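Local coordinates for protein dipicolinate synthase subunit A (Bacillus halodurans, PDB 3D4O) that probably catalyses, with its partner subunit and a nicotinamide dinucleotide, the oxidation that yields dipicolinic acid, the calcium-chelating compound of bacterial spores, at residues G140-M143 with M144-H148; F151-G155 with A156-V160; G164-G167 with M168-R172. All coordinates share one frame; numbering follows the deposited sequence.

Overall arrangement
The three contacts follow one another along the chain, within the part belonging to the alanine dehydrogenase/PNT C-terminal domain family. Contact 1 lies in the last turns of helix 127-148, contact 2 is the turn leading into strand 157-161, and contact 3 the first turns of helix 165-176. Centres of contacts 1 and 2 are 11 Å apart, with Ile153 packed on Ala145 and Ile146; contacts 2 and 3 are 16 Å apart and meet where Val160 packs on Val170 and Ala171. Strand 157-161 lies inside a six-stranded parallel sheet of order 3-2-1-4-5-6, the Rossmann pattern. Contacts 1 and 2 also touch the second subunit, whereas contact 3 holds glycines of a probable dinucleotide-binding motif.

Contact 1: G140-M143 with M144-H148; sequences GTIM and MAIQH
Ala145 N donates to Thr141 O at 3.0 Å, one of the i to i+4 backbone hydrogen bonds that join 140-143 to 144-148 as consecutive turns of helix 127-148. Ile146 N reaches Ile142 O at 3.0 Å, and the N-H...O angle there is 161°. Gln147 N reaches Met143 O at 2.9 Å. Met144 N likewise bonds to Gly140 O, an oxygen whose position is less certain.

Apolar packing follows the same four-residue spacing. Ile142 and Ile146 lie side by side and point the same way, CG2 of Ile142 standing 3.8 Å from CD1 of Ile146. In Ile146, CG1 is anti to the carbonyl carbon (chi1 -65°), so that branch lies back over the preceding turn and CD1 can meet Ile142. The two selenomethionines approach through their ends: Met143 CE is 4.0 Å from Met144 CE, the chains crossing obliquely, Met143 bent at its last torsion and Met144 at its last two.

Mixed contacts involve Gln147, which runs alongside Met143. Its NE2 is 3.8 Å from Met143 CG and lies near the selenium, while its CG rests 3.3 Å from Met143 O. An alanine here would lack CG and the amide, and is likely to leave the Met143 side chain less restrained along that flank, on this subunit and where Gln147 packs on Met143 of the second.

Outside the pair, Phe174 of helix 165-176 packs on Thr141, Ile142 and Ala145, and Thr141 OG1 bonds to Thr137 O. Met143 and Ile146 each pack on the other's counterpart in the second subunit. Chemically, the four main-chain bonds account for the carbonyls of 140-143 and the amides of 144-147, leaving mostly apolar side chains outward (methionine being present as selenomethionine), consistent with burial partly against the sheet domain and partly at the dimer interface.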
ATOM      1  N   GLY C 140       5.283  -4.743  -2.238  1.00 34.04           N
ATOM      2  CA  GLY C 140       5.155  -4.598  -0.798  1.00 34.24           C
ATOM      3  C   GLY C 140       5.672  -3.254  -0.318  1.00 33.72           C
ATOM      4  O   GLY C 140       5.123  -2.659   0.592  1.00 34.89           O
ATOM      5  N   THR C 141       6.745  -2.792  -0.941  1.00 34.38           N
ATOM      6  CA  THR C 141       7.360  -1.511  -0.586  1.00 35.39           C
ATOM      7  C   THR C 141       6.393  -0.360  -0.915  1.00 36.91           C
ATOM      8  O   THR C 141       6.196   0.554  -0.161  1.00 37.51           O
ATOM      9  CB  THR C 141       8.718  -1.312  -1.324  1.00 36.76           C
ATOM     10  OG1 THR C 141       9.600  -2.373  -0.945  1.00 37.02           O
ATOM     11  CG2 THR C 141       9.380   0.064  -0.952  1.00 31.26           C
ATOM     12  N   ILE C 142       5.736  -0.481  -2.046  1.00 37.61           N
ATOM     13  CA  ILE C 142       4.765   0.520  -2.469  1.00 38.23           C
ATOM     14  C   ILE C 142       3.588   0.508  -1.511  1.00 37.10           C
ATOM     15  O   ILE C 142       3.129   1.553  -1.047  1.00 36.64           O
ATOM     16  CB  ILE C 142       4.337   0.251  -3.910  1.00 39.92           C
ATOM     17  CG1 ILE C 142       5.413   0.829  -4.834  1.00 40.23           C
ATOM     18  CG2 ILE C 142       2.954   0.841  -4.266  1.00 46.33           C
ATOM     19  CD1 ILE C 142       5.264   0.286  -6.258  1.00 45.99           C
HETATM   20  N   MSE C 143       3.097  -0.692  -1.214  1.00 34.66           N
HETATM   21  CA  MSE C 143       1.949  -0.826  -0.302  1.00 33.52           C
HETATM   22  C   MSE C 143       2.302  -0.176   1.034  1.00 31.48           C
HETATM   23  O   MSE C 143       1.518   0.540   1.616  1.00 31.16           O
HETATM   24  CB  MSE C 143       1.562  -2.296  -0.095  1.00 33.19           C
HETATM   25  CG  MSE C 143       0.588  -2.494   1.073  1.00 35.53           C
HETATM   26 SE   MSE C 143       0.518  -4.361   1.695  0.75 43.89          SE
HETATM   27  CE  MSE C 143       2.257  -4.441   2.647  1.00 40.54           C
HETATM   28  N   MSE C 144       3.514  -0.404   1.499  1.00 33.57           N
HETATM   29  CA  MSE C 144       3.935   0.171   2.793  1.00 33.86           C
HETATM   30  C   MSE C 144       4.045   1.701   2.790  1.00 32.44           C
HETATM   31  O   MSE C 144       3.716   2.382   3.772  1.00 30.80           O
HETATM   32  CB  MSE C 144       5.306  -0.326   3.239  1.00 35.45           C
HETATM   33  CG  MSE C 144       5.577  -1.809   3.115  1.00 43.13           C
HETATM   34 SE   MSE C 144       6.282  -2.510   4.778  0.75 58.12          SE
HETATM   35  CE  MSE C 144       4.367  -2.269   5.293  1.00 21.48           C
ATOM     36  N   ALA C 145       4.604   2.215   1.715  1.00 32.41           N
ATOM     37  CA  ALA C 145       4.852   3.654   1.595  1.00 32.16           C
ATOM     38  C   ALA C 145       3.508   4.374   1.586  1.00 32.32           C
ATOM     39  O   ALA C 145       3.332   5.445   2.206  1.00 33.27           O
ATOM     40  CB  ALA C 145       5.664   3.965   0.336  1.00 31.56           C
ATOM     41  N   ILE C 146       2.551   3.744   0.918  1.00 31.44           N
ATOM     42  CA  ILE C 146       1.200   4.280   0.857  1.00 31.46           C
ATOM     43  C   ILE C 146       0.552   4.208   2.245  1.00 32.47           C
ATOM     44  O   ILE C 146      -0.062   5.183   2.736  1.00 32.78           O
ATOM     45  CB  ILE C 146       0.329   3.546  -0.197  1.00 31.42           C
ATOM     46  CG1 ILE C 146       0.887   3.807  -1.613  1.00 32.68           C
ATOM     47  CG2 ILE C 146      -1.165   3.953  -0.051  1.00 28.57           C
ATOM     48  CD1 ILE C 146       0.222   2.989  -2.693  1.00 31.68           C
ATOM     49  N   GLN C 147       0.673   3.055   2.885  1.00 32.74           N
ATOM     50  CA  GLN C 147       0.063   2.843   4.223  1.00 34.87           C
ATOM     51  C   GLN C 147       0.525   3.770   5.317  1.00 34.90           C
ATOM     52  O   GLN C 147      -0.259   4.139   6.198  1.00 35.75           O
ATOM     53  CB  GLN C 147       0.396   1.447   4.799  1.00 35.25           C
ATOM     54  CG  GLN C 147      -0.452   0.348   4.295  1.00 47.05           C
ATOM     55  CD  GLN C 147      -0.100  -1.044   4.793  1.00 50.55           C
ATOM     56  OE1 GLN C 147       0.952  -1.262   5.385  1.00 56.34           O
ATOM     57  NE2 GLN C 147      -0.986  -2.006   4.513  1.00 55.30           N
ATOM     58  N   HIS C 148       1.816   4.061   5.300  1.00 34.14           N
ATOM     59  CA  HIS C 148       2.464   4.760   6.421  1.00 36.20           C
ATOM     60  C   HIS C 148       2.679   6.243   6.248  1.00 37.32           C
ATOM     61  O   HIS C 148       3.286   6.873   7.113  1.00 38.16           O
ATOM     62  CB  HIS C 148       3.821   4.109   6.759  1.00 36.79           C
ATOM     63  CG  HIS C 148       3.693   2.745   7.354  1.00 39.45           C
ATOM     64  ND1 HIS C 148       3.425   2.545   8.688  1.00 44.01           N
ATOM     65  CD2 HIS C 148       3.795   1.514   6.800  1.00 42.31           C
ATOM     66  CE1 HIS C 148       3.359   1.248   8.931  1.00 46.25           C
ATOM     67  NE2 HIS C 148       3.567   0.599   7.800  1.00 47.30           N
TER

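Contact 2: F151-G155 with A156-V160; sequences FTIHG and ANVAV
The Phe151 ring approaches Ala156 obliquely, its CE1 4.2 Å from Ala156 CB, so the methyl group sits squarely on neither a face nor an edge. Asp215 of the same chain and Thr276 of the second subunit also pack against the Phe151 side chain. Phe151 CG lies between the backbone N and the carbonyl carbon (chi1 53°), a placement that carries the ring alongside a type II beta turn from Ile153 to Ala156. This turn delivers the chain into strand 157-161, the first strand, in chain order, of the second six-stranded parallel sheet, which is of Rossmann type.

The closing bond of the turn runs from Ala156 N to Ile153 O at 3.0 Å. It is fairly straight at the hydrogen, although the donor stands above the carbonyl plane, 56° out of it. Gly155 takes the third position with positive phi (85°), where a beta carbon would collide with the carbonyl oxygen of His154, which accounts for a glycine here.

Ala156 CB sits against two carbonyl oxygens, 3.4 Å from Thr152 O and equally near Ile153 O. Farther along, Ile153 CG2 and Val158 CG2 make a loose apolar contact. The turn also faces the dimer partner: the backbone nitrogens of Ile153 and His154 bond to the carboxylate of Glu139 of the second subunit.

One water donates to Gly155 O, the water oxygen 2.8 Å away, and, weakly, to Asn157 OD1, while Asn157 ND2 bonds to Asp213 O. From just ahead of the turn, Thr152 OG1 reaches into it and donates to His154 O at 2.8 Å, lying in the carbonyl plane on a lone pair.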
ATOM      1  N   PHE C 151       0.370  11.554   3.137  1.00 28.31           N
ATOM      2  CA  PHE C 151       0.420  12.270   1.862  1.00 29.52           C
ATOM      3  C   PHE C 151       0.547  11.256   0.728  1.00 30.83           C
ATOM      4  O   PHE C 151       0.895  10.087   0.945  1.00 31.66           O
ATOM      5  CB  PHE C 151       1.619  13.254   1.826  1.00 29.48           C
ATOM      6  CG  PHE C 151       2.946  12.607   2.149  1.00 30.51           C
ATOM      7  CD1 PHE C 151       3.672  11.937   1.181  1.00 32.59           C
ATOM      8  CD2 PHE C 151       3.459  12.660   3.432  1.00 34.19           C
ATOM      9  CE1 PHE C 151       4.898  11.313   1.484  1.00 33.23           C
ATOM     10  CE2 PHE C 151       4.669  12.052   3.731  1.00 31.26           C
ATOM     11  CZ  PHE C 151       5.392  11.380   2.753  1.00 30.63           C
ATOM     12  N   THR C 152       0.260  11.701  -0.492  1.00 31.81           N
ATOM     13  CA  THR C 152       0.378  10.824  -1.674  1.00 30.97           C
ATOM     14  C   THR C 152       1.826  10.627  -2.096  1.00 31.01           C
ATOM     15  O   THR C 152       2.652  11.531  -2.028  1.00 32.28           O
ATOM     16  CB  THR C 152      -0.420  11.356  -2.925  1.00 31.14           C
ATOM     17  OG1 THR C 152       0.060  12.671  -3.281  1.00 34.39           O
ATOM     18  CG2 THR C 152      -1.973  11.392  -2.662  1.00 28.66           C
ATOM     19  N   ILE C 153       2.099   9.415  -2.527  1.00 28.85           N
ATOM     20  CA  ILE C 153       3.391   9.069  -3.149  1.00 31.11           C
ATOM     21  C   ILE C 153       3.485   9.816  -4.472  1.00 31.00           C
ATOM     22  O   ILE C 153       4.556  10.237  -4.896  1.00 31.65           O
ATOM     23  CB  ILE C 153       3.512   7.551  -3.416  1.00 32.15           C
ATOM     24  CG1 ILE C 153       3.377   6.780  -2.101  1.00 33.55           C
ATOM     25  CG2 ILE C 153       4.839   7.238  -4.066  1.00 37.75           C
ATOM     26  CD1 ILE C 153       4.259   7.323  -1.014  1.00 34.84           C
ATOM     27  N   HIS C 154       2.332   9.979  -5.104  1.00 30.44           N
ATOM     28  CA  HIS C 154       2.233  10.751  -6.333  1.00 33.11           C
ATOM     29  C   HIS C 154       2.681  12.174  -6.005  1.00 34.42           C
ATOM     30  O   HIS C 154       2.165  12.812  -5.065  1.00 36.00           O
ATOM     31  CB  HIS C 154       0.770  10.739  -6.829  1.00 34.71           C
ATOM     32  CG  HIS C 154       0.575  11.381  -8.175  1.00 39.75           C
ATOM     33  ND1 HIS C 154       0.897  12.691  -8.408  1.00 41.21           N
ATOM     34  CD2 HIS C 154       0.031  10.920  -9.330  1.00 41.69           C
ATOM     35  CE1 HIS C 154       0.580  13.009  -9.651  1.00 40.26           C
ATOM     36  NE2 HIS C 154       0.056  11.950 -10.235  1.00 45.92           N
ATOM     37  N   GLY C 155       3.702  12.636  -6.706  1.00 34.65           N
ATOM     38  CA  GLY C 155       4.197  13.982  -6.537  1.00 35.51           C
ATOM     39  C   GLY C 155       5.195  14.185  -5.415  1.00 35.95           C
ATOM     40  O   GLY C 155       5.779  15.254  -5.264  1.00 35.95           O
ATOM     41  N   ALA C 156       5.398  13.142  -4.634  1.00 35.07           N
ATOM     42  CA  ALA C 156       6.342  13.191  -3.501  1.00 34.71           C
ATOM     43  C   ALA C 156       7.748  12.985  -3.990  1.00 35.69           C
ATOM     44  O   ALA C 156       7.959  12.479  -5.072  1.00 36.24           O
ATOM     45  CB  ALA C 156       6.004  12.077  -2.456  1.00 33.93           C
ATOM     46  N   ASN C 157       8.705  13.411  -3.175  1.00 36.77           N
ATOM     47  CA  ASN C 157      10.112  13.204  -3.452  1.00 36.86           C
ATOM     48  C   ASN C 157      10.534  11.888  -2.866  1.00 36.40           C
ATOM     49  O   ASN C 157      10.532  11.727  -1.659  1.00 36.39           O
ATOM     50  CB  ASN C 157      10.960  14.324  -2.852  1.00 38.69           C
ATOM     51  CG  ASN C 157      10.745  15.659  -3.570  1.00 42.34           C
ATOM     52  OD1 ASN C 157      10.325  15.705  -4.734  1.00 44.63           O
ATOM     53  ND2 ASN C 157      11.053  16.738  -2.883  1.00 44.89           N
ATOM     54  N   VAL C 158      10.917  10.957  -3.730  1.00 36.39           N
ATOM     55  CA  VAL C 158      11.316   9.614  -3.301  1.00 36.09           C
ATOM     56  C   VAL C 158      12.698   9.269  -3.752  1.00 36.41           C
ATOM     57  O   VAL C 158      13.031   9.428  -4.912  1.00 40.03           O
ATOM     58  CB  VAL C 158      10.343   8.541  -3.892  1.00 35.96           C
ATOM     59  CG1 VAL C 158      10.813   7.094  -3.569  1.00 32.32           C
ATOM     60  CG2 VAL C 158       8.921   8.798  -3.394  1.00 34.20           C
ATOM     61  N   ALA C 159      13.516   8.840  -2.810  1.00 36.07           N
ATOM     62  CA  ALA C 159      14.895   8.400  -3.083  1.00 35.96           C
ATOM     63  C   ALA C 159      14.988   6.915  -2.878  1.00 36.20           C
ATOM     64  O   ALA C 159      14.386   6.364  -1.932  1.00 34.96           O
ATOM     65  CB  ALA C 159      15.893   9.068  -2.171  1.00 34.26           C
ATOM     66  N   VAL C 160      15.673   6.273  -3.816  1.00 36.05           N
ATOM     67  CA  VAL C 160      16.033   4.855  -3.681  1.00 35.82           C
ATOM     68  C   VAL C 160      17.555   4.817  -3.650  1.00 36.78           C
ATOM     69  O   VAL C 160      18.231   5.474  -4.454  1.00 38.89           O
ATOM     70  CB  VAL C 160      15.524   3.949  -4.802  1.00 35.82           C
ATOM     71  CG1 VAL C 160      16.043   2.516  -4.583  1.00 36.44           C
ATOM     72  CG2 VAL C 160      13.992   3.932  -4.912  1.00 27.87           C
TER
HETATM   73  O   HOH W   1       7.674  17.079  -4.323  1.00 53.78           O

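Contact 3: G164-G167 with M168-R172; sequences GRVG and MSVAR. With EDO (1,2-ethanediol), chain L.
Gly164 receives Met168 N at its carbonyl oxygen, 3.0 Å away with an N-H...O angle of 157°, a bond of the first helical turn. Met168 CB also lies 3.3 Å from Gly164 O, so the selenomethionine side chain leaves from beside that oxygen; its CG is anti to the backbone N (chi1 166°), and the chain goes on to pack on Leu163 and Met197.

Arg165 comes next. Its guanidinium group turns to helix 127-148, where NH1 forms a salt bridge with Asp127, while the carbonyl oxygen of Arg165 stands 3.4 Å from Ser169 OG. At that length any bond is weak, and Ser134 OG competes for the same hydroxyl, so its proton is not settled.

Val166 makes the apolar contact of the pair. Its CG1 meets Val170 CG2 at 3.7 Å, the two side chains lying side by side and pointing the same way. Val166 O accepts Val170 N at 2.8 Å, nearly along the C=O axis, and Ser169 N bonds to it weakly.

Gly167 closes the segment, its carbonyl oxygen accepting Ala171 N at 2.9 Å. Ala171 CB lies 3.3 Å from the same Gly167 O.

A 1,2-ethanediol, probably a crystallisation additive, bonds weakly to Arg172 O. Gly164 and Gly167, with Gly162 before them, fit a GxGxxG pattern that begins in the loop after strand 157-161 and ends in the first turn of helix 165-176, consistent with the dinucleotide-binding beta-alpha-beta unit of a Rossmann fold.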
ATOM      1  N   GLY C 164      20.871  -1.920  -7.696  1.00 39.48           N
ATOM      2  CA  GLY C 164      21.063  -3.351  -7.883  1.00 38.59           C
ATOM      3  C   GLY C 164      19.767  -3.992  -8.373  1.00 37.60           C
ATOM      4  O   GLY C 164      18.844  -3.310  -8.867  1.00 36.06           O
ATOM      5  N   ARG C 165      19.680  -5.300  -8.177  1.00 36.05           N
ATOM      6  CA  ARG C 165      18.546  -6.087  -8.692  1.00 35.92           C
ATOM      7  C   ARG C 165      17.230  -5.620  -8.118  1.00 36.57           C
ATOM      8  O   ARG C 165      16.213  -5.574  -8.806  1.00 38.31           O
ATOM      9  CB  ARG C 165      18.760  -7.595  -8.456  1.00 37.06           C
ATOM     10  CG  ARG C 165      20.042  -8.149  -9.155  1.00 40.32           C
ATOM     11  CD  ARG C 165      20.532  -9.489  -8.613  1.00 46.30           C
ATOM     12  NE  ARG C 165      20.611  -9.506  -7.151  1.00 48.44           N
ATOM     13  CZ  ARG C 165      20.911 -10.576  -6.422  1.00 47.78           C
ATOM     14  NH1 ARG C 165      21.197 -11.729  -6.997  1.00 45.85           N
ATOM     15  NH2 ARG C 165      20.914 -10.492  -5.107  1.00 47.18           N
ATOM     16  N   VAL C 166      17.238  -5.213  -6.863  1.00 35.40           N
ATOM     17  CA  VAL C 166      15.987  -4.813  -6.257  1.00 36.74           C
ATOM     18  C   VAL C 166      15.674  -3.333  -6.498  1.00 36.71           C
ATOM     19  O   VAL C 166      14.525  -2.927  -6.789  1.00 38.08           O
ATOM     20  CB  VAL C 166      16.014  -5.035  -4.757  1.00 37.78           C
ATOM     21  CG1 VAL C 166      14.729  -4.469  -4.123  1.00 35.67           C
ATOM     22  CG2 VAL C 166      16.203  -6.561  -4.448  1.00 36.61           C
ATOM     23  N   GLY C 167      16.723  -2.556  -6.327  1.00 34.62           N
ATOM     24  CA  GLY C 167      16.660  -1.115  -6.405  1.00 37.28           C
ATOM     25  C   GLY C 167      16.123  -0.700  -7.743  1.00 38.17           C
ATOM     26  O   GLY C 167      15.363   0.232  -7.840  1.00 39.73           O
HETATM   27  N   MSE C 168      16.531  -1.423  -8.776  1.00 38.98           N
HETATM   28  CA  MSE C 168      16.084  -1.108 -10.119  1.00 40.01           C
HETATM   29  C   MSE C 168      14.574  -1.317 -10.272  1.00 41.24           C
HETATM   30  O   MSE C 168      13.899  -0.552 -10.954  1.00 41.99           O
HETATM   31  CB  MSE C 168      16.842  -1.914 -11.160  1.00 40.01           C
HETATM   32  CG  MSE C 168      16.159  -1.838 -12.508  1.00 43.73           C
HETATM   33 SE   MSE C 168      17.329  -2.236 -13.932  0.75 54.13          SE
HETATM   34  CE  MSE C 168      18.409  -0.760 -13.399  1.00 22.33           C
ATOM     35  N   SER C 169      14.053  -2.345  -9.613  1.00 39.96           N
ATOM     36  CA  SER C 169      12.610  -2.674  -9.699  1.00 40.66           C
ATOM     37  C   SER C 169      11.764  -1.731  -8.859  1.00 39.97           C
ATOM     38  O   SER C 169      10.645  -1.371  -9.210  1.00 41.38           O
ATOM     39  CB  SER C 169      12.360  -4.083  -9.168  1.00 39.62           C
ATOM     40  OG  SER C 169      13.043  -5.023  -9.961  1.00 42.15           O
ATOM     41  N   VAL C 170      12.342  -1.362  -7.738  1.00 40.47           N
ATOM     42  CA  VAL C 170      11.696  -0.513  -6.745  1.00 39.28           C
ATOM     43  C   VAL C 170      11.583   0.901  -7.279  1.00 39.14           C
ATOM     44  O   VAL C 170      10.523   1.506  -7.266  1.00 39.56           O
ATOM     45  CB  VAL C 170      12.423  -0.545  -5.389  1.00 40.50           C
ATOM     46  CG1 VAL C 170      12.013   0.649  -4.498  1.00 38.88           C
ATOM     47  CG2 VAL C 170      12.167  -1.904  -4.680  1.00 40.16           C
ATOM     48  N   ALA C 171      12.682   1.404  -7.799  1.00 37.47           N
ATOM     49  CA  ALA C 171      12.709   2.781  -8.304  1.00 36.04           C
ATOM     50  C   ALA C 171      11.749   2.943  -9.495  1.00 37.76           C
ATOM     51  O   ALA C 171      10.958   3.892  -9.561  1.00 37.07           O
ATOM     52  CB  ALA C 171      14.115   3.182  -8.667  1.00 35.32           C
ATOM     53  N   ARG C 172      11.744   1.949 -10.368  1.00 38.76           N
ATOM     54  CA  ARG C 172      10.921   1.963 -11.582  0.50 39.96           C
ATOM     55  C   ARG C 172       9.424   2.095 -11.235  1.00 41.08           C
ATOM     56  O   ARG C 172       8.670   2.834 -11.860  1.00 42.32           O
ATOM     57  CB  ARG C 172      11.199   0.696 -12.420  0.50 39.30           C
ATOM     58  CG  ARG C 172      10.565   0.677 -13.810  0.50 42.30           C
ATOM     59  CD  ARG C 172      11.061  -0.521 -14.701  0.50 40.15           C
ATOM     60  NE  ARG C 172      12.257  -0.301 -15.549  0.50 33.79           N
ATOM     61  CZ  ARG C 172      13.435  -0.925 -15.396  0.50 34.61           C
ATOM     62  NH1 ARG C 172      13.579  -1.790 -14.404  0.50 24.37           N
ATOM     63  NH2 ARG C 172      14.461  -0.711 -16.259  0.50 28.46           N
TER
HETATM   64  C1  EDO L 293      11.290   4.827 -14.866  1.00 48.43           C
HETATM   65  O1  EDO L 293      11.967   4.424 -16.061  1.00 42.06           O
HETATM   66  C2  EDO L 293       9.805   5.050 -15.163  1.00 49.00           C
HETATM   67  O2  EDO L 293       9.061   4.100 -14.413  1.00 44.70           O